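Local coordinates for protein 3-Hydroxyacyl-CoA dehydrogenase (Ralstonia eutropha H16, PDB 4PZC) that catalyses the NAD+-dependent oxidation of (S)-3-hydroxyacyl-CoA, notably (S)-3-hydroxybutyryl-CoA, to the matching 3-oxoacyl-CoA, at residues A[18-23]-A[44-49]; A[86-91]-A[95-100]; A[139-144]-A[149-154]. All coordinates share one frame; numbering follows the deposited sequence.

All three contacts lie in the NAD-binding domain, a Rossmann fold, and follow one another along the chain. Contact 1 pairs helices 13-23 and 36-54 at one side of the sheet. Contact 2 joins strand 85-88 to helix 94-107, and contact 3 is the hairpin of strands 136-141 and 150-155, further across the same sheet. Centre to centre, contact 1 is about 20 Å from contact 2 and about 16 Å from contact 3; contacts 2 and 3 are also about 16 Å apart. Ile18 connects them, packing on both Ile87 and Phe141, while Ile87 also meets Met139. Packing between them joins the elements that carry NAD+-binding residues to the hairpin with His140, predicted to matter for catalysis.

Contact 1 (A[18-23]-A[44-49])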
loop_
_atom_site.group_PDB
_atom_site.type_symbol
_atom_site.label_atom_id
_atom_site.label_comp_id
_atom_site.label_asym_id
_atom_site.label_seq_id
_atom_site.Cartn_x
_atom_site.Cartn_y
_atom_site.Cartn_z
ATOM N N ILE A 18 -25.492 -2.673 4.368
ATOM C CA ILE A 18 -25.650 -2.074 5.690
ATOM C C ILE A 18 -26.783 -2.772 6.420
ATOM O O ILE A 18 -26.687 -3.063 7.621
ATOM C CB ILE A 18 -26.038 -0.578 5.669
ATOM C CG1 ILE A 18 -25.358 0.223 4.558
ATOM C CG2 ILE A 18 -25.738 0.030 7.026
ATOM C CD1 ILE A 18 -23.865 0.051 4.517
ATOM N N ALA A 19 -27.869 -3.005 5.690
ATOM C CA ALA A 19 -29.051 -3.653 6.251
ATOM C C ALA A 19 -28.637 -4.938 6.958
ATOM O O ALA A 19 -28.717 -5.049 8.188
ATOM C CB ALA A 19 -30.075 -3.940 5.157
ATOM N N GLN A 20 -28.145 -5.877 6.161
ATOM C CA GLN A 20 -27.636 -7.121 6.666
ATOM C C GLN A 20 -26.836 -6.928 7.941
ATOM O O GLN A 20 -27.094 -7.590 8.950
ATOM C CB GLN A 20 -26.753 -7.769 5.600
ATOM C CG GLN A 20 -25.972 -8.967 6.108
ATOM C CD GLN A 20 -25.587 -9.913 5.004
ATOM O OE1 GLN A 20 -26.075 -9.807 3.878
ATOM N NE2 GLN A 20 -24.709 -10.852 5.317
ATOM N N ALA A 21 -25.872 -6.011 7.880
ATOM C CA ALA A 21 -24.852 -5.877 8.927
ATOM C C ALA A 21 -25.455 -5.536 10.259
ATOM O O ALA A 21 -24.967 -5.965 11.294
ATOM C CB ALA A 21 -23.833 -4.818 8.543
ATOM N N CYS A 22 -26.506 -4.734 10.212
ATOM C CA CYS A 22 -27.272 -4.419 11.395
ATOM C C CYS A 22 -28.058 -5.653 11.832
ATOM O O CYS A 22 -27.975 -6.081 12.981
ATOM C CB CYS A 22 -28.253 -3.274 11.106
ATOM S SG CYS A 22 -27.627 -1.821 10.219
ATOM N N ALA A 23 -28.812 -6.220 10.893
ATOM C CA ALA A 23 -29.773 -7.286 11.171
ATOM C C ALA A 23 -29.172 -8.434 11.962
ATOM O O ALA A 23 -29.722 -8.848 12.987
ATOM C CB ALA A 23 -30.336 -7.815 9.875
ATOM N N ALA A 44 -33.083 -10.494 -1.806
ATOM C CA ALA A 44 -32.520 -11.639 -2.526
ATOM C C ALA A 44 -31.017 -11.783 -2.309
ATOM O O ALA A 44 -30.515 -12.899 -2.129
ATOM C CB ALA A 44 -32.811 -11.530 -4.011
ATOM N N THR A 45 -30.298 -10.664 -2.333
ATOM C CA THR A 45 -28.837 -10.704 -2.198
ATOM C C THR A 45 -28.432 -11.024 -0.757
ATOM O O THR A 45 -27.439 -11.714 -0.532
ATOM C CB THR A 45 -28.155 -9.389 -2.643
ATOM O OG1 THR A 45 -29.121 -8.524 -3.250
ATOM C CG2 THR A 45 -26.997 -9.680 -3.624
ATOM N N VAL A 46 -29.197 -10.527 0.209
ATOM C CA VAL A 46 -28.936 -10.833 1.616
ATOM C C VAL A 46 -29.366 -12.270 1.920
ATOM O O VAL A 46 -28.714 -12.975 2.699
ATOM C CB VAL A 46 -29.624 -9.820 2.556
ATOM C CG1 VAL A 46 -29.509 -10.238 4.020
ATOM C CG2 VAL A 46 -29.014 -8.445 2.350
ATOM N N ALA A 47 -30.460 -12.700 1.297
ATOM C CA ALA A 47 -30.823 -14.107 1.292
ATOM C C ALA A 47 -29.641 -14.918 0.748
ATOM O O ALA A 47 -28.936 -15.585 1.524
ATOM C CB ALA A 47 -32.080 -14.338 0.461
ATOM N N SER A 48 -29.406 -14.822 -0.566
ATOM C CA SER A 48 -28.287 -15.513 -1.234
ATOM C C SER A 48 -26.986 -15.442 -0.416
ATOM O O SER A 48 -26.289 -16.437 -0.237
ATOM C CB SER A 48 -28.069 -14.933 -2.643
ATOM O OG SER A 48 -26.870 -15.422 -3.238
ATOM N N SER A 49 -26.683 -14.256 0.090
ATOM C CA SER A 49 -25.501 -14.039 0.906
ATOM C C SER A 49 -25.518 -14.831 2.216
ATOM O O SER A 49 -24.495 -15.398 2.613
ATOM C CB SER A 49 -25.353 -12.553 1.219
ATOM O OG SER A 49 -24.450 -12.352 2.285
#
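Gln20 and Val46 mark the closest approach of the two helical backbones, with Gln20 CA and Val46 CA 6.4 Å apart. Both segments keep the i to i+4 helical pattern, as in the 2.9 Å bond from Ala23 N to Ala19 O. On the second helix Val46 and Ser49 are three residues apart, nearly one turn, and so both present side chains to the same neighbour. Just 156 Å² is buried between the segments, and Gln20 supplies most of the first segment's share. Its CG stands anti to the backbone N (chi1 170°), and the chain beyond stays extended, carrying the amide across the groove between the helices. The side chains of Gln20 and Val46 run antiparallel alongside one another: Gln20 CB lies 4.0 Å from Val46 CG1, with CG2 equally near. Further out, Gln20 OE1 comes within 3.5 Å of Val46 CG1, so the methyl pair of the branched valine lines both the start and the end of the glutamine. These helices are the first two of the Rossmann fold: helix 13-23 starts within the GxGxxG turn, where Thr13 and Met14 contact NAD+, and helix 36-54 follows strand 28-32. The small Ala19 lets its helix lie close against that strand, where it touches Val29 and Met31. At the polar end of the contact, Gln20 NE2 gives Ser49 OG a weak hydrogen bond of 3.4 Å, with an N-H...O angle of 150°. A serine suits this partly exposed place because its short hydroxyl can meet the amide at the margin of the apolar packing, and Ser49 is also predicted to bind CoA. Leu50 and Leu53 of the same helix, together with Pro146 from a loop, touch Gln20 as well, while Val46 also rests on Asn16.

Contact 2 (A[86-91]-A[95-100])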
loop_
_atom_site.group_PDB
_atom_site.type_symbol
_atom_site.label_atom_id
_atom_site.label_comp_id
_atom_site.label_asym_id
_atom_site.label_seq_id
_atom_site.Cartn_x
_atom_site.Cartn_y
_atom_site.Cartn_z
ATOM N N VAL A 86 -31.132 7.491 9.981
ATOM C CA VAL A 86 -31.266 7.142 8.569
ATOM C C VAL A 86 -29.951 7.277 7.779
ATOM O O VAL A 86 -29.284 8.317 7.815
ATOM C CB VAL A 86 -32.342 8.015 7.902
ATOM C CG1 VAL A 86 -32.822 7.373 6.602
ATOM C CG2 VAL A 86 -33.516 8.226 8.854
ATOM N N ILE A 87 -29.612 6.217 7.046
ATOM C CA ILE A 87 -28.392 6.146 6.269
ATOM C C ILE A 87 -28.789 6.180 4.818
ATOM O O ILE A 87 -29.324 5.191 4.295
ATOM C CB ILE A 87 -27.633 4.822 6.501
ATOM C CG1 ILE A 87 -27.115 4.725 7.939
ATOM C CG2 ILE A 87 -26.473 4.688 5.515
ATOM C CD1 ILE A 87 -26.676 3.327 8.324
ATOM N N GLU A 88 -28.539 7.312 4.165
ATOM C CA GLU A 88 -28.748 7.386 2.738
ATOM C C GLU A 88 -27.580 6.664 2.124
ATOM O O GLU A 88 -26.427 6.926 2.460
ATOM C CB GLU A 88 -28.858 8.821 2.224
ATOM C CG GLU A 88 -29.007 8.894 0.700
ATOM C CD GLU A 88 -27.690 8.722 -0.007
ATOM O OE1 GLU A 88 -26.855 9.624 0.167
ATOM O OE2 GLU A 88 -27.470 7.686 -0.688
ATOM N N ALA A 89 -27.908 5.749 1.221
ATOM C CA ALA A 89 -26.948 4.823 0.660
ATOM C C ALA A 89 -27.392 4.491 -0.761
ATOM O O ALA A 89 -27.258 3.365 -1.236
ATOM C CB ALA A 89 -26.887 3.571 1.526
ATOM N N ALA A 90 -27.914 5.490 -1.448
ATOM C CA ALA A 90 -28.672 5.227 -2.650
ATOM C C ALA A 90 -28.064 5.838 -3.863
ATOM O O ALA A 90 -28.224 5.270 -4.936
ATOM C CB ALA A 90 -30.086 5.721 -2.491
ATOM N N THR A 91 -27.407 6.996 -3.733
ATOM C CA THR A 91 -26.630 7.514 -4.863
ATOM C C THR A 91 -25.449 8.430 -4.550
ATOM O O THR A 91 -25.379 9.067 -3.505
ATOM C CB THR A 91 -27.535 8.229 -5.889
ATOM O OG1 THR A 91 -27.036 8.002 -7.220
ATOM C CG2 THR A 91 -27.628 9.729 -5.605
ATOM N N ASP A 95 -26.854 16.334 -6.972
ATOM C CA ASP A 95 -28.171 16.923 -7.008
ATOM C C ASP A 95 -29.141 15.930 -6.405
ATOM O O ASP A 95 -29.903 16.262 -5.483
ATOM C CB ASP A 95 -28.548 17.301 -8.434
ATOM C CG ASP A 95 -27.792 18.534 -8.920
ATOM O OD1 ASP A 95 -27.474 19.392 -8.073
ATOM O OD2 ASP A 95 -27.515 18.652 -10.134
ATOM N N LEU A 96 -29.088 14.693 -6.880
ATOM C CA LEU A 96 -30.043 13.701 -6.398
ATOM C C LEU A 96 -29.835 13.392 -4.907
ATOM O O LEU A 96 -30.791 13.389 -4.124
ATOM C CB LEU A 96 -29.998 12.419 -7.234
ATOM C CG LEU A 96 -31.052 11.377 -6.802
ATOM C CD1 LEU A 96 -32.463 11.781 -7.237
ATOM C CD2 LEU A 96 -30.713 9.988 -7.307
ATOM N N LYS A 97 -28.590 13.143 -4.528
ATOM C CA LYS A 97 -28.243 12.952 -3.126
ATOM C C LYS A 97 -28.937 13.977 -2.248
ATOM O O LYS A 97 -29.563 13.604 -1.253
ATOM C CB LYS A 97 -26.726 13.059 -2.921
ATOM C CG LYS A 97 -26.184 12.318 -1.704
ATOM C CD LYS A 97 -24.784 11.778 -1.999
ATOM C CE LYS A 97 -24.238 10.874 -0.899
ATOM N NZ LYS A 97 -24.618 9.436 -1.001
ATOM N N VAL A 98 -28.827 15.259 -2.621
ATOM C CA VAL A 98 -29.432 16.360 -1.845
ATOM C C VAL A 98 -30.920 16.083 -1.634
ATOM O O VAL A 98 -31.372 15.862 -0.499
ATOM C CB VAL A 98 -29.224 17.752 -2.533
ATOM C CG1 VAL A 98 -30.195 18.804 -2.016
ATOM C CG2 VAL A 98 -27.792 18.248 -2.341
ATOM N N LYS A 99 -31.665 16.076 -2.741
ATOM C CA LYS A 99 -33.111 15.873 -2.707
ATOM C C LYS A 99 -33.490 14.816 -1.671
ATOM O O LYS A 99 -34.279 15.083 -0.763
ATOM C CB LYS A 99 -33.614 15.465 -4.088
ATOM C CG LYS A 99 -34.016 16.633 -4.973
ATOM C CD LYS A 99 -33.678 16.375 -6.446
ATOM C CE LYS A 99 -33.989 17.578 -7.341
ATOM N NZ LYS A 99 -32.796 17.979 -8.153
ATOM N N ILE A 100 -32.897 13.632 -1.797
ATOM C CA ILE A 100 -33.141 12.551 -0.846
ATOM C C ILE A 100 -33.000 12.989 0.609
ATOM O O ILE A 100 -33.880 12.710 1.426
ATOM C CB ILE A 100 -32.213 11.348 -1.066
ATOM C CG1 ILE A 100 -32.423 10.737 -2.462
ATOM C CG2 ILE A 100 -32.453 10.291 0.008
ATOM C CD1 ILE A 100 -31.242 9.920 -2.948
#
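Glu88 reaches Lys97 through a trans first torsion (chi1 177°) followed by a sharp bend at chi2 (-79°), which turns the carboxylate toward the loop that follows the strand. Lys97 comes to meet it with a kinked chain: bent at chi2 and again at chi4 (87°), it crosses the glutamate at about a right angle. NZ forms a salt bridge with the syn lone pair of Glu88 OE1 at 2.5 Å and a second bond to Thr91 O at 2.6 Å. A third acceptor, Asn117 O, also takes NZ, while Ser116 OG bonds to OE1. The other carboxylate oxygen ties down the loop: Thr91 N approaches Glu88 OE2 from above the carboxylate plane at 3.1 Å; Ala90 N also lies close to OE2, although that bond is modelled too short to be trusted. Apolar atoms close the sides, Thr91 CG2 against Leu96 CD2 at 3.5 Å and the aliphatic Glu88 CG against Ile100 CG2 at 3.8 Å. The long lysine thus pins helix to loop within the beta-alpha-beta crossover of strand 85-88, helix 94-107 and strand 113-117, beside a Rossmann nucleotide site to which Lys97 is predicted, and Glu92 observed, to contribute.

Contact 3 (A[139-144]-A[149-154]); sequences MHFFNP and ALVELI
The beta hairpin of strands 136-141 and 150-155 carries His140, predicted to be important for catalysis, directly beside Glu152. These two form an antiparallel hydrogen-bonded pair: His140 N donates to Glu152 O at 2.9 Å, and Glu152 N returns a bond to His140 O at 3.0 Å. Their side chains leave the same face of the sheet and run side by side. The imidazole lies next to the carboxylate, whose OE1 stands oblique to the ring with His140 NE2 4.1 Å from Glu152 OE1, the two planes being 52° apart; such a His-Glu pair is as in relatives of the family. The other oxygen, OE2, is held by the backbone N atoms of Val188 and Val189, which anchor the carboxylate. On the opposite face Val151 CG1 sits over the Phe141 ring, 4.0 Å from its centroid, in a CH-pi contact, and Met139 CB packs on the same methyl. Nearer the turn, Leu150 CD1 meets Phe142 CD2, and Glu152 CG lies at that ring's edge. Strands 113-117 and 177-182 flank the hairpin, helix 161-173 covers Met139 and Leu153 through Val167, and Leu220 of the second subunit packs on Leu150.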
loop_
_atom_site.group_PDB
_atom_site.type_symbol
_atom_site.label_atom_id
_atom_site.label_comp_id
_atom_site.label_asym_id
_atom_site.label_seq_id
_atom_site.Cartn_x
_atom_site.Cartn_y
_atom_site.Cartn_z
ATOM N N MET A 139 -20.639 8.549 6.497
ATOM C CA MET A 139 -20.031 7.232 6.646
ATOM C C MET A 139 -19.523 6.726 5.304
ATOM O O MET A 139 -20.043 7.078 4.251
ATOM C CB MET A 139 -21.026 6.254 7.229
ATOM C CG MET A 139 -21.720 6.817 8.454
ATOM S SD MET A 139 -23.150 5.853 8.970
ATOM C CE MET A 139 -22.367 4.380 9.651
ATOM N N HIS A 140 -18.477 5.922 5.348
ATOM C CA HIS A 140 -17.964 5.282 4.164
ATOM C C HIS A 140 -17.747 3.840 4.568
ATOM O O HIS A 140 -16.792 3.524 5.283
ATOM C CB HIS A 140 -16.673 5.974 3.682
ATOM C CG HIS A 140 -16.050 5.350 2.464
ATOM N ND1 HIS A 140 -16.728 5.186 1.278
ATOM C CD2 HIS A 140 -14.803 4.872 2.246
ATOM C CE1 HIS A 140 -15.937 4.606 0.391
ATOM N NE2 HIS A 140 -14.761 4.410 0.952
ATOM N N PHE A 141 -18.679 2.985 4.154
ATOM C CA PHE A 141 -18.569 1.535 4.308
ATOM C C PHE A 141 -17.791 0.954 3.171
ATOM O O PHE A 141 -17.642 1.614 2.145
ATOM C CB PHE A 141 -19.938 0.912 4.289
ATOM C CG PHE A 141 -20.721 1.161 5.539
ATOM C CD1 PHE A 141 -20.580 0.316 6.624
ATOM C CD2 PHE A 141 -21.600 2.233 5.627
ATOM C CE1 PHE A 141 -21.306 0.528 7.781
ATOM C CE2 PHE A 141 -22.330 2.448 6.782
ATOM C CZ PHE A 141 -22.186 1.592 7.860
ATOM N N PHE A 142 -17.311 -0.279 3.326
ATOM C CA PHE A 142 -16.426 -0.862 2.300
ATOM C C PHE A 142 -16.929 -2.088 1.538
ATOM O O PHE A 142 -17.518 -2.998 2.095
ATOM C CB PHE A 142 -15.029 -1.075 2.848
ATOM C CG PHE A 142 -14.236 0.189 2.916
ATOM C CD1 PHE A 142 -13.513 0.608 1.832
ATOM C CD2 PHE A 142 -14.254 0.985 4.045
ATOM C CE1 PHE A 142 -12.771 1.776 1.886
ATOM C CE2 PHE A 142 -13.530 2.163 4.101
ATOM C CZ PHE A 142 -12.774 2.554 3.023
ATOM N N ASN A 143 -16.526 -2.099 0.274
ATOM C CA ASN A 143 -17.301 -2.570 -0.876
ATOM C C ASN A 143 -18.079 -3.874 -0.752
ATOM O O ASN A 143 -19.169 -3.978 -1.347
ATOM C CB ASN A 143 -16.393 -2.610 -2.116
ATOM C CG ASN A 143 -15.836 -1.244 -2.472
ATOM O OD1 ASN A 143 -15.125 -0.606 -1.672
ATOM N ND2 ASN A 143 -16.156 -0.784 -3.677
ATOM N N PRO A 144 -17.498 -4.884 -0.058
ATOM C CA PRO A 144 -18.248 -6.037 0.504
ATOM C C PRO A 144 -18.658 -5.780 1.970
ATOM O O PRO A 144 -17.950 -6.153 2.906
ATOM C CB PRO A 144 -17.260 -7.210 0.373
ATOM C CG PRO A 144 -16.051 -6.670 -0.335
ATOM C CD PRO A 144 -16.059 -5.182 -0.147
ATOM N N ALA A 149 -14.577 -5.029 7.928
ATOM C CA ALA A 149 -14.795 -4.644 9.306
ATOM C C ALA A 149 -14.374 -3.210 9.572
ATOM O O ALA A 149 -13.731 -2.947 10.588
ATOM C CB ALA A 149 -14.055 -5.594 10.243
ATOM N N LEU A 150 -14.750 -2.274 8.701
ATOM C CA LEU A 150 -14.514 -0.857 9.007
ATOM C C LEU A 150 -15.337 0.161 8.236
ATOM O O LEU A 150 -15.874 -0.099 7.141
ATOM C CB LEU A 150 -13.040 -0.506 8.845
ATOM C CG LEU A 150 -12.454 -0.287 7.435
ATOM C CD1 LEU A 150 -13.174 -1.084 6.335
ATOM C CD2 LEU A 150 -12.365 1.209 7.126
ATOM N N VAL A 151 -15.414 1.336 8.842
ATOM C CA VAL A 151 -16.126 2.461 8.285
ATOM C C VAL A 151 -15.361 3.738 8.593
ATOM O O VAL A 151 -14.778 3.890 9.698
ATOM C CB VAL A 151 -17.499 2.625 8.933
ATOM C CG1 VAL A 151 -18.380 3.518 8.073
ATOM C CG2 VAL A 151 -18.139 1.273 9.142
ATOM N N GLU A 152 -15.379 4.654 7.630
ATOM C CA GLU A 152 -14.860 5.956 7.888
ATOM C C GLU A 152 -16.038 6.748 8.392
ATOM O O GLU A 152 -17.093 6.747 7.776
ATOM C CB GLU A 152 -14.247 6.584 6.639
ATOM C CG GLU A 152 -13.147 5.738 6.014
ATOM C CD GLU A 152 -12.407 6.438 4.884
ATOM O OE1 GLU A 152 -12.985 6.699 3.797
ATOM O OE2 GLU A 152 -11.209 6.706 5.082
ATOM N N LEU A 153 -15.856 7.392 9.542
ATOM C CA LEU A 153 -16.867 8.242 10.140
ATOM C C LEU A 153 -16.390 9.617 9.860
ATOM O O LEU A 153 -15.312 9.988 10.285
ATOM C CB LEU A 153 -16.935 8.029 11.643
ATOM C CG LEU A 153 -17.282 6.610 12.105
ATOM C CD1 LEU A 153 -17.281 6.547 13.635
ATOM C CD2 LEU A 153 -18.624 6.158 11.527
ATOM N N ILE A 154 -17.167 10.369 9.106
ATOM C CA ILE A 154 -16.676 11.616 8.599
ATOM C C ILE A 154 -17.514 12.769 9.119
ATOM O O ILE A 154 -18.717 12.887 8.844
ATOM C CB ILE A 154 -16.644 11.645 7.089
ATOM C CG1 ILE A 154 -15.974 10.380 6.551
ATOM C CG2 ILE A 154 -15.908 12.897 6.645
ATOM C CD1 ILE A 154 -16.891 9.428 5.796
#